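Local coordinates for DUF1116 domain-containing protein (Enterococcus faecalis, PDB 3CLQ) that is of unknown function but belongs to the AllG family, named after a subunit of oxamate carbamoyltransferase, and may have a related role, at residues 283-287 and 300-304; 49-53 and 261-267; 381-387 and 398-404; 103-107 and 139-143. One frame throughout, in Å; residues are numbered along the deposited sequence.

From the N terminus, the chain first passes 49-53, which pairs with 261-267 to close contact 2 across 207 intervening residues. Nested inside that long loop, contact 4 joins 103-107 to 139-143. Once contact 2 has closed, contacts 1 and 3 follow in series, each pinching off a short loop, and no two contacts cross. Contact 1 gathers the connection between strands 280-283 and 304-305, and contact 3 is the hairpin of strands 383-388 and 396-402. Contact 1 is the middle piece: a salt bridge between Asp303 and Arg262 links it to contact 2, and Thr402 OG1 to Arg286 O links it to contact 3. Ala49 and Ala106 join contacts 2 and 4 through their backbones.

Contact 1. Residues 283-287 and 300-304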
loop_
_atom_site.group_PDB
_atom_site.type_symbol
_atom_site.label_atom_id
_atom_site.label_comp_id
_atom_site.label_asym_id
_atom_site.label_seq_id
_atom_site.Cartn_x
_atom_site.Cartn_y
_atom_site.Cartn_z
ATOM N N PRO B 283 26.650 -24.531 6.325
ATOM C CA PRO B 283 25.422 -25.299 6.270
ATOM C C PRO B 283 24.210 -24.382 6.311
ATOM O O PRO B 283 24.131 -23.489 7.161
ATOM C CB PRO B 283 25.477 -26.118 7.566
ATOM C CG PRO B 283 26.929 -26.075 7.997
ATOM C CD PRO B 283 27.330 -24.691 7.615
ATOM N N ALA B 284 23.282 -24.569 5.384
ATOM C CA ALA B 284 22.034 -23.832 5.448
ATOM C C ALA B 284 21.256 -24.328 6.682
ATOM O O ALA B 284 21.392 -25.489 7.070
ATOM C CB ALA B 284 21.236 -24.027 4.179
ATOM N N GLN B 285 20.454 -23.440 7.271
ATOM C CA GLN B 285 19.793 -23.649 8.556
ATOM C C GLN B 285 18.284 -23.913 8.452
ATOM O O GLN B 285 17.667 -23.643 7.421
ATOM C CB GLN B 285 19.998 -22.386 9.383
ATOM C CG GLN B 285 21.455 -22.035 9.561
ATOM C CD GLN B 285 22.156 -23.082 10.364
ATOM O OE1 GLN B 285 21.735 -23.385 11.470
ATOM N NE2 GLN B 285 23.215 -23.659 9.813
ATOM N N ARG B 286 17.675 -24.415 9.520
ATOM C CA ARG B 286 16.229 -24.568 9.533
ATOM C C ARG B 286 15.642 -23.198 9.706
ATOM O O ARG B 286 16.274 -22.331 10.296
ATOM C CB ARG B 286 15.767 -25.427 10.701
ATOM C CG ARG B 286 16.588 -26.680 10.941
ATOM C CD ARG B 286 15.787 -27.712 11.736
ATOM N NE ARG B 286 15.402 -28.876 10.931
ATOM C CZ ARG B 286 14.397 -28.909 10.056
ATOM N NH1 ARG B 286 13.648 -27.840 9.840
ATOM N NH2 ARG B 286 14.143 -30.018 9.385
ATOM N N VAL B 287 14.434 -23.010 9.181
ATOM C CA VAL B 287 13.656 -21.807 9.400
ATOM C C VAL B 287 12.512 -22.145 10.342
ATOM O O VAL B 287 11.603 -22.878 9.962
ATOM C CB VAL B 287 13.005 -21.354 8.098
ATOM C CG1 VAL B 287 12.785 -19.859 8.110
ATOM C CG2 VAL B 287 13.845 -21.750 6.911
ATOM N N ALA B 300 9.747 -29.483 6.747
ATOM C CA ALA B 300 10.472 -28.361 6.143
ATOM C C ALA B 300 11.834 -28.712 5.557
ATOM O O ALA B 300 12.511 -29.630 6.026
ATOM C CB ALA B 300 10.632 -27.258 7.162
ATOM N N GLY B 301 12.225 -27.970 4.526
ATOM C CA GLY B 301 13.564 -28.070 3.974
ATOM C C GLY B 301 14.466 -27.041 4.622
ATOM O O GLY B 301 13.999 -26.166 5.363
ATOM N N LEU B 302 15.763 -27.132 4.349
ATOM C CA LEU B 302 16.702 -26.094 4.777
ATOM C C LEU B 302 16.538 -24.795 3.948
ATOM O O LEU B 302 16.199 -24.829 2.762
ATOM C CB LEU B 302 18.150 -26.604 4.701
ATOM C CG LEU B 302 18.479 -27.953 5.362
ATOM C CD1 LEU B 302 19.252 -28.854 4.412
ATOM C CD2 LEU B 302 19.231 -27.793 6.674
ATOM N N ASP B 303 16.769 -23.661 4.604
ATOM C CA ASP B 303 16.842 -22.348 3.984
ATOM C C ASP B 303 17.260 -22.374 2.509
ATOM O O ASP B 303 18.318 -22.878 2.161
ATOM C CB ASP B 303 17.833 -21.511 4.792
ATOM C CG ASP B 303 17.651 -20.020 4.592
ATOM O OD1 ASP B 303 16.492 -19.539 4.394
ATOM O OD2 ASP B 303 18.692 -19.322 4.654
HETATM N N MSE B 304 16.436 -21.800 1.639
HETATM C CA MSE B 304 16.742 -21.821 0.207
HETATM C C MSE B 304 16.228 -20.582 -0.545
HETATM O O MSE B 304 15.074 -20.202 -0.394
HETATM C CB MSE B 304 16.162 -23.091 -0.423
HETATM C CG MSE B 304 16.546 -23.321 -1.887
HETATM SE SE MSE B 304 15.523 -24.784 -2.734
HETATM C CE MSE B 304 13.727 -24.123 -2.293
#
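Leu302 lies against the backbone of Ala284 and Gln285, and its side chain can be traced outward along that path. CB sits 4.1 Å from Ala284 CB and also near the carbonyl of Gln285. Rotation about the CA-CB bond sets CG anti to the carbonyl carbon (chi1 -50°), and a chi2 of 131° then brings Leu302 CD2 to a close 3.2 Å from Ala284 O, while CD1 packs beside Gly264 in the neighbouring hairpin turn. One step along, Asp303 N donates to Gln285 O at 3.0 Å in a nearly straight bond (164° at the hydrogen), and Asp303 CB rests 3.4 Å from that same oxygen. The carboxylate continues past the contact and forms a salt bridge through OD2 with Arg262 NE. Gln285 folds its amide back along its own strand exit: NE2 reaches Pro283 O at 2.8 Å, from above the plane of that carbonyl. The two ends of the loop between strands 280-283 and 304-305 are thus joined by one backbone bond and by the CB contact of Ala284 with Leu302, while the charge of the Asp303 carboxylate is met outside the two segments, by Arg262.

Contact 2. Residues 49-53 and 261-267; sequences AGPPI and CRNGVEF
Gly50 and Arg262 bring their CA atoms to 3.8 Å, and Gly50 CA lies 3.2 Å from Arg262 O. The 49-53 segment is extended but irregular, with Gly50 at a positive phi of 76°, and it passes over the end of a strand pair: strand 257-263 turns tightly into strand 266-271, Asn263 N bonding to Glu266 O. Asn263 ties the turn to the passing segment. Its CG stands between the backbone N and the carbonyl carbon (chi1 59°), which keeps the amide over the turn. OD1 accepts from Val265 N at 3.1 Å, in the carbonyl plane, forming an Asx turn, and from Glu266 N at 2.9 Å, tilted from that plane. ND2 points the other way and donates to Pro51 O at 2.8 Å, a bent bond of 132° at the hydrogen that stays close to the amide plane. Ile53 comes from the opposite direction, its CB 3.5 Å from Asn263 ND2, and its CD1 continues to Val265. Against the backbone of Gly50, Cys261 SG rests 3.6 Å from Gly50 CA. The hairpin belongs to a four-stranded antiparallel sheet: Arg262 pairs through its backbone with Gly305 of strand 304-305, and Phe267 with Gly282 of strand 280-283. The 49-53 loop, between strand 45-48 and helix 60-73, also lays Pro51 against Thr281 of that sheet.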
loop_
_atom_site.group_PDB
_atom_site.type_symbol
_atom_site.label_atom_id
_atom_site.label_comp_id
_atom_site.label_asym_id
_atom_site.label_seq_id
_atom_site.Cartn_x
_atom_site.Cartn_y
_atom_site.Cartn_z
ATOM N N ALA B 49 19.436 -20.713 -7.441
ATOM C CA ALA B 49 19.759 -19.872 -6.289
ATOM C C ALA B 49 20.963 -20.390 -5.468
ATOM O O ALA B 49 21.397 -21.526 -5.650
ATOM C CB ALA B 49 18.538 -19.709 -5.393
ATOM N N GLY B 50 21.482 -19.545 -4.564
ATOM C CA GLY B 50 22.540 -19.940 -3.620
ATOM C C GLY B 50 23.917 -20.046 -4.251
ATOM O O GLY B 50 24.085 -19.705 -5.412
ATOM N N PRO B 51 24.916 -20.513 -3.487
ATOM C CA PRO B 51 26.304 -20.633 -3.937
ATOM C C PRO B 51 26.549 -21.879 -4.788
ATOM O O PRO B 51 25.707 -22.771 -4.817
ATOM C CB PRO B 51 27.067 -20.745 -2.624
ATOM C CG PRO B 51 26.133 -21.498 -1.771
ATOM C CD PRO B 51 24.770 -20.934 -2.091
ATOM N N PRO B 52 27.710 -21.952 -5.468
ATOM C CA PRO B 52 27.945 -23.017 -6.444
ATOM C C PRO B 52 27.638 -24.391 -5.864
ATOM O O PRO B 52 27.921 -24.652 -4.690
ATOM C CB PRO B 52 29.430 -22.874 -6.779
ATOM C CG PRO B 52 29.723 -21.461 -6.558
ATOM C CD PRO B 52 28.865 -21.045 -5.373
ATOM N N ILE B 53 27.037 -25.245 -6.687
ATOM C CA ILE B 53 26.616 -26.575 -6.257
ATOM C C ILE B 53 26.375 -27.470 -7.475
ATOM O O ILE B 53 25.603 -27.135 -8.366
ATOM C CB ILE B 53 25.336 -26.503 -5.388
ATOM C CG1 ILE B 53 24.983 -27.868 -4.804
ATOM C CG2 ILE B 53 24.172 -25.952 -6.201
ATOM C CD1 ILE B 53 24.193 -27.797 -3.537
ATOM N N CYS B 261 22.950 -15.752 0.366
ATOM C CA CYS B 261 22.110 -16.620 -0.439
ATOM C C CYS B 261 22.255 -18.062 -0.019
ATOM O O CYS B 261 23.198 -18.431 0.680
ATOM C CB CYS B 261 22.425 -16.469 -1.925
ATOM S SG CYS B 261 24.106 -16.915 -2.337
ATOM N N ARG B 262 21.298 -18.878 -0.444
ATOM C CA ARG B 262 21.280 -20.271 -0.053
ATOM C C ARG B 262 20.643 -21.107 -1.156
ATOM O O ARG B 262 19.864 -20.592 -1.958
ATOM C CB ARG B 262 20.542 -20.451 1.276
ATOM C CG ARG B 262 19.277 -19.682 1.361
ATOM C CD ARG B 262 19.492 -18.317 1.978
ATOM N NE ARG B 262 18.283 -17.890 2.672
ATOM C CZ ARG B 262 17.298 -17.189 2.107
ATOM N NH1 ARG B 262 16.218 -16.869 2.809
ATOM N NH2 ARG B 262 17.387 -16.809 0.842
ATOM N N ASN B 263 21.008 -22.388 -1.198
ATOM C CA ASN B 263 20.537 -23.318 -2.227
ATOM C C ASN B 263 19.904 -24.581 -1.644
ATOM O O ASN B 263 19.906 -25.624 -2.286
ATOM C CB ASN B 263 21.676 -23.702 -3.192
ATOM C CG ASN B 263 22.851 -24.352 -2.487
ATOM O OD1 ASN B 263 22.699 -24.976 -1.439
ATOM N ND2 ASN B 263 24.033 -24.199 -3.056
ATOM N N GLY B 264 19.382 -24.489 -0.425
ATOM C CA GLY B 264 18.677 -25.603 0.180
ATOM C C GLY B 264 19.623 -26.563 0.858
ATOM O O GLY B 264 19.183 -27.490 1.549
ATOM N N VAL B 265 20.923 -26.359 0.659
ATOM C CA VAL B 265 21.928 -27.204 1.281
ATOM C C VAL B 265 22.979 -26.338 1.980
ATOM O O VAL B 265 23.395 -26.641 3.097
ATOM C CB VAL B 265 22.615 -28.136 0.237
ATOM C CG1 VAL B 265 23.657 -29.023 0.893
ATOM C CG2 VAL B 265 21.596 -28.998 -0.493
ATOM N N GLU B 266 23.414 -25.266 1.321
ATOM C CA GLU B 266 24.455 -24.409 1.875
ATOM C C GLU B 266 24.091 -22.938 1.889
ATOM O O GLU B 266 23.355 -22.443 1.027
ATOM C CB GLU B 266 25.748 -24.536 1.082
ATOM C CG GLU B 266 26.489 -25.837 1.246
ATOM C CD GLU B 266 27.961 -25.691 0.927
ATOM O OE1 GLU B 266 28.298 -25.144 -0.150
ATOM O OE2 GLU B 266 28.783 -26.117 1.760
ATOM N N PHE B 267 24.649 -22.226 2.857
ATOM C CA PHE B 267 24.543 -20.780 2.902
ATOM C C PHE B 267 25.856 -20.185 2.422
ATOM O O PHE B 267 26.951 -20.698 2.748
ATOM C CB PHE B 267 24.282 -20.330 4.313
ATOM C CG PHE B 267 23.598 -19.053 4.390
ATOM C CD1 PHE B 267 22.234 -19.001 4.626
ATOM C CD2 PHE B 267 24.294 -17.866 4.192
ATOM C CE1 PHE B 267 21.581 -17.774 4.687
ATOM C CE2 PHE B 267 23.643 -16.652 4.259
ATOM C CZ PHE B 267 22.291 -16.619 4.510
#

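Contact 3. Residues 381-387 and 398-404; sequences PVINTAI and GAGLTNP
Val382 and Leu401 meet because of their first torsions: chi1 of 76° sends Val382 CG2 anti to the backbone N, and Leu401 extends CG the same way (173°), so that Val382 CG2 touches Leu401 CD1 at 3.5 Å with the side chains at about a right angle. Thr385 and Thr402 likewise both hold OG1 anti to the backbone N, which turns the methyls toward each other, CG2 to CG2 at 3.7 Å. Ile383 runs alongside Thr402, its CG1 3.8 Å from Thr402 CG2. Between the backbones, Ile383 exchanges a pair of hydrogen bonds with Thr402, and Thr385 does the same with Gly400, Thr385 N reaching Gly400 O at 3.1 Å. Ile387 N adds a bond to Gly398 O at 2.8 Å. Past the strand end, Asn403 ND2 donates to Pro381 O at 3.0 Å from above the carbonyl plane, and Pro381 and Pro404 both touch Phe409 of helix 407-419. Thr402 OG1 is engaged elsewhere, by Arg286 O. Ile383, Thr385 and Thr402 share one face, where Ile383 and Thr385 pack on Arg262; Asn384, Ala386, Ala399 and Leu401 take the other. With the N-to-C directions of strands 383-387 and 398-402 differing by 147°, this is a twisted antiparallel beta hairpin.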
loop_
_atom_site.group_PDB
_atom_site.type_symbol
_atom_site.label_atom_id
_atom_site.label_comp_id
_atom_site.label_asym_id
_atom_site.label_seq_id
_atom_site.Cartn_x
_atom_site.Cartn_y
_atom_site.Cartn_z
ATOM N N PRO B 381 22.969 -11.670 11.466
ATOM C CA PRO B 381 21.843 -11.192 10.681
ATOM C C PRO B 381 20.604 -12.038 10.926
ATOM O O PRO B 381 20.671 -13.256 10.950
ATOM C CB PRO B 381 22.320 -11.408 9.252
ATOM C CG PRO B 381 23.752 -11.189 9.334
ATOM C CD PRO B 381 24.168 -11.823 10.632
ATOM N N VAL B 382 19.481 -11.382 11.139
ATOM C CA VAL B 382 18.219 -12.074 11.270
ATOM C C VAL B 382 17.575 -12.037 9.906
ATOM O O VAL B 382 17.506 -10.981 9.292
ATOM C CB VAL B 382 17.290 -11.326 12.235
ATOM C CG1 VAL B 382 16.687 -10.081 11.550
ATOM C CG2 VAL B 382 16.201 -12.235 12.710
ATOM N N ILE B 383 17.118 -13.175 9.405
ATOM C CA ILE B 383 16.357 -13.138 8.168
ATOM C C ILE B 383 15.011 -13.825 8.319
ATOM O O ILE B 383 14.914 -14.890 8.903
ATOM C CB ILE B 383 17.154 -13.662 6.974
ATOM C CG1 ILE B 383 16.342 -14.659 6.184
ATOM C CG2 ILE B 383 18.447 -14.335 7.393
ATOM C CD1 ILE B 383 17.173 -15.288 5.132
ATOM N N ASN B 384 13.959 -13.179 7.840
ATOM C CA ASN B 384 12.635 -13.782 7.850
ATOM C C ASN B 384 12.393 -14.306 6.448
ATOM O O ASN B 384 12.602 -13.594 5.465
ATOM C CB ASN B 384 11.555 -12.743 8.197
ATOM C CG ASN B 384 11.504 -12.368 9.705
ATOM O OD1 ASN B 384 11.084 -11.242 10.059
ATOM N ND2 ASN B 384 11.880 -13.307 10.587
ATOM N N THR B 385 11.957 -15.547 6.342
ATOM C CA THR B 385 11.804 -16.173 5.041
ATOM C C THR B 385 10.695 -17.214 5.109
ATOM O O THR B 385 10.267 -17.615 6.208
ATOM C CB THR B 385 13.123 -16.841 4.591
ATOM O OG1 THR B 385 12.855 -17.756 3.527
ATOM C CG2 THR B 385 13.747 -17.640 5.723
ATOM N N ALA B 386 10.220 -17.640 3.941
ATOM C CA ALA B 386 9.215 -18.695 3.868
ATOM C C ALA B 386 9.825 -20.057 4.192
ATOM O O ALA B 386 10.965 -20.332 3.802
ATOM C CB ALA B 386 8.578 -18.726 2.480
ATOM N N ILE B 387 9.077 -20.905 4.900
ATOM C CA ILE B 387 9.488 -22.306 5.048
ATOM C C ILE B 387 8.852 -23.193 3.961
ATOM O O ILE B 387 7.654 -23.123 3.690
ATOM C CB ILE B 387 9.315 -22.840 6.504
ATOM C CG1 ILE B 387 7.862 -22.998 6.885
ATOM C CG2 ILE B 387 9.874 -21.852 7.520
ATOM C CD1 ILE B 387 7.687 -23.016 8.381
ATOM N N GLY B 398 4.499 -22.576 5.517
ATOM C CA GLY B 398 4.651 -21.747 6.719
ATOM C C GLY B 398 5.778 -20.751 6.553
ATOM O O GLY B 398 6.316 -20.622 5.457
ATOM N N ALA B 399 6.135 -20.047 7.629
ATOM C CA ALA B 399 7.244 -19.075 7.587
ATOM C C ALA B 399 7.817 -18.759 8.952
ATOM O O ALA B 399 7.186 -19.044 9.992
ATOM C CB ALA B 399 6.821 -17.789 6.925
ATOM N N GLY B 400 9.006 -18.158 8.956
ATOM C CA GLY B 400 9.676 -17.941 10.228
ATOM C C GLY B 400 11.042 -17.312 10.142
ATOM O O GLY B 400 11.455 -16.933 9.065
ATOM N N LEU B 401 11.724 -17.232 11.289
ATOM C CA LEU B 401 13.055 -16.625 11.432
ATOM C C LEU B 401 14.233 -17.619 11.260
ATOM O O LEU B 401 14.228 -18.740 11.793
ATOM C CB LEU B 401 13.148 -15.939 12.800
ATOM C CG LEU B 401 14.446 -15.329 13.355
ATOM C CD1 LEU B 401 14.114 -14.352 14.480
ATOM C CD2 LEU B 401 15.419 -16.379 13.891
ATOM N N THR B 402 15.252 -17.199 10.531
ATOM C CA THR B 402 16.435 -18.014 10.381
ATOM C C THR B 402 17.720 -17.158 10.458
ATOM O O THR B 402 17.662 -15.932 10.565
ATOM C CB THR B 402 16.350 -18.846 9.077
ATOM O OG1 THR B 402 17.219 -19.977 9.170
ATOM C CG2 THR B 402 16.705 -18.027 7.850
ATOM N N ASN B 403 18.884 -17.784 10.446
ATOM C CA ASN B 403 20.118 -17.001 10.395
ATOM C C ASN B 403 21.131 -17.640 9.442
ATOM O O ASN B 403 20.981 -18.803 9.058
ATOM C CB ASN B 403 20.733 -16.814 11.800
ATOM C CG ASN B 403 19.715 -16.302 12.850
ATOM O OD1 ASN B 403 18.870 -17.056 13.337
ATOM N ND2 ASN B 403 19.826 -15.030 13.219
ATOM N N PRO B 404 22.148 -16.878 9.023
ATOM C CA PRO B 404 23.265 -17.547 8.381
ATOM C C PRO B 404 24.001 -18.283 9.481
ATOM O O PRO B 404 23.762 -17.998 10.648
ATOM C CB PRO B 404 24.124 -16.387 7.858
ATOM C CG PRO B 404 23.293 -15.180 7.963
ATOM C CD PRO B 404 22.337 -15.419 9.084
#

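Contact 4. Residues 103-107 and 139-143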
loop_
_atom_site.group_PDB
_atom_site.type_symbol
_atom_site.label_atom_id
_atom_site.label_comp_id
_atom_site.label_asym_id
_atom_site.label_seq_id
_atom_site.Cartn_x
_atom_site.Cartn_y
_atom_site.Cartn_z
ATOM N N GLY B 103 17.724 -15.322 -7.776
ATOM C CA GLY B 103 16.594 -16.204 -8.005
ATOM C C GLY B 103 15.837 -16.548 -6.743
ATOM O O GLY B 103 16.427 -16.961 -5.720
ATOM N N SER B 104 14.521 -16.346 -6.809
ATOM C CA SER B 104 13.619 -16.696 -5.712
ATOM C C SER B 104 13.425 -18.219 -5.540
ATOM O O SER B 104 13.196 -18.941 -6.525
ATOM C CB SER B 104 12.273 -16.027 -5.908
ATOM O OG SER B 104 11.429 -16.414 -4.843
HETATM N N MSE B 105 13.495 -18.670 -4.281
HETATM C CA MSE B 105 13.530 -20.089 -3.882
HETATM C C MSE B 105 14.538 -20.948 -4.663
HETATM O O MSE B 105 15.754 -20.821 -4.489
HETATM C CB MSE B 105 12.138 -20.722 -3.918
HETATM C CG MSE B 105 11.082 -20.000 -3.103
HETATM SE SE MSE B 105 11.401 -19.816 -1.156
HETATM C CE MSE B 105 12.187 -17.988 -1.111
ATOM N N ALA B 106 14.040 -21.848 -5.505
ATOM C CA ALA B 106 14.946 -22.704 -6.262
ATOM C C ALA B 106 15.737 -21.821 -7.239
ATOM O O ALA B 106 16.886 -22.117 -7.593
ATOM C CB ALA B 106 14.182 -23.795 -6.984
ATOM N N GLY B 107 15.109 -20.729 -7.656
ATOM C CA GLY B 107 15.790 -19.682 -8.402
ATOM C C GLY B 107 16.148 -20.087 -9.816
ATOM O O GLY B 107 16.832 -19.346 -10.540
ATOM N N LEU B 139 7.020 -23.713 -10.169
ATOM C CA LEU B 139 8.360 -24.223 -10.416
ATOM C C LEU B 139 9.393 -23.865 -9.354
ATOM O O LEU B 139 10.224 -24.698 -8.980
ATOM C CB LEU B 139 8.879 -23.731 -11.761
ATOM C CG LEU B 139 10.298 -24.244 -12.026
ATOM C CD1 LEU B 139 10.250 -25.600 -12.713
ATOM C CD2 LEU B 139 11.133 -23.241 -12.845
ATOM N N ARG B 140 9.367 -22.635 -8.872
ATOM C CA ARG B 140 10.375 -22.219 -7.898
ATOM C C ARG B 140 10.357 -23.065 -6.604
ATOM O O ARG B 140 11.298 -22.995 -5.797
ATOM C CB ARG B 140 10.291 -20.721 -7.595
ATOM C CG ARG B 140 9.195 -20.336 -6.643
ATOM C CD ARG B 140 9.073 -18.822 -6.578
ATOM N NE ARG B 140 7.676 -18.404 -6.485
ATOM C CZ ARG B 140 7.103 -17.973 -5.368
ATOM N NH1 ARG B 140 7.799 -17.873 -4.238
ATOM N NH2 ARG B 140 5.830 -17.628 -5.377
ATOM N N PHE B 141 9.305 -23.869 -6.430
ATOM C CA PHE B 141 9.191 -24.778 -5.287
ATOM C C PHE B 141 9.346 -26.210 -5.762
ATOM O O PHE B 141 9.121 -27.148 -5.005
ATOM C CB PHE B 141 7.839 -24.637 -4.578
ATOM C CG PHE B 141 7.696 -23.386 -3.773
ATOM C CD1 PHE B 141 8.497 -23.166 -2.661
ATOM C CD2 PHE B 141 6.750 -22.427 -4.121
ATOM C CE1 PHE B 141 8.364 -22.003 -1.902
ATOM C CE2 PHE B 141 6.603 -21.263 -3.369
ATOM C CZ PHE B 141 7.412 -21.050 -2.254
ATOM N N GLY B 142 9.698 -26.372 -7.032
ATOM C CA GLY B 142 10.102 -27.672 -7.542
ATOM C C GLY B 142 9.027 -28.445 -8.279
ATOM O O GLY B 142 9.298 -29.544 -8.772
ATOM N N ALA B 143 7.820 -27.869 -8.368
ATOM C CA ALA B 143 6.684 -28.526 -9.030
ATOM C C ALA B 143 6.855 -28.564 -10.551
ATOM O O ALA B 143 7.320 -27.596 -11.144
ATOM C CB ALA B 143 5.395 -27.834 -8.661
#
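The phenyl ring of Phe141 meets Met105, a selenomethionine, obliquely: Met105 CG is 3.6 Å from Phe141 CE1, and the two side chains run side by side in the same direction. The Met105 SE atom stands 4.9 Å from the ring centroid, 58° off the ring normal, a Met-aromatic contact made at a slant. One face of the ring carries Arg140 CG, 4.1 Å above the plane of Phe141 and offset toward the rim. In turn, Phe141 CE2 lies 3.7 Å above one face of the Arg140 guanidinium, again near its rim. Arg140 therefore folds back over its own neighbour, its CG placed between the backbone N and the carbonyl carbon (chi1 79°), while its CD passes 3.8 Å from Ser104 OG. That hydroxyl is hydrogen-bonded to Tyr231 OH, and Arg140 also leans on Tyr231. Residues 104 to 107 form a type II' beta turn, with Met105 in its first corner at a positive phi, and the turn abuts a short 3-10 segment, 139-141. Ala106 N donates to Arg140 O at 3.0 Å, with 154° at the hydrogen. The same oxygen is hemmed in by Met105 CB at 3.1 Å and by Ala106 CB. Outside the pair, Gly103 N hydrogen-bonds to Asp306 OD1, and Ala106 pairs through its backbone with Ala49.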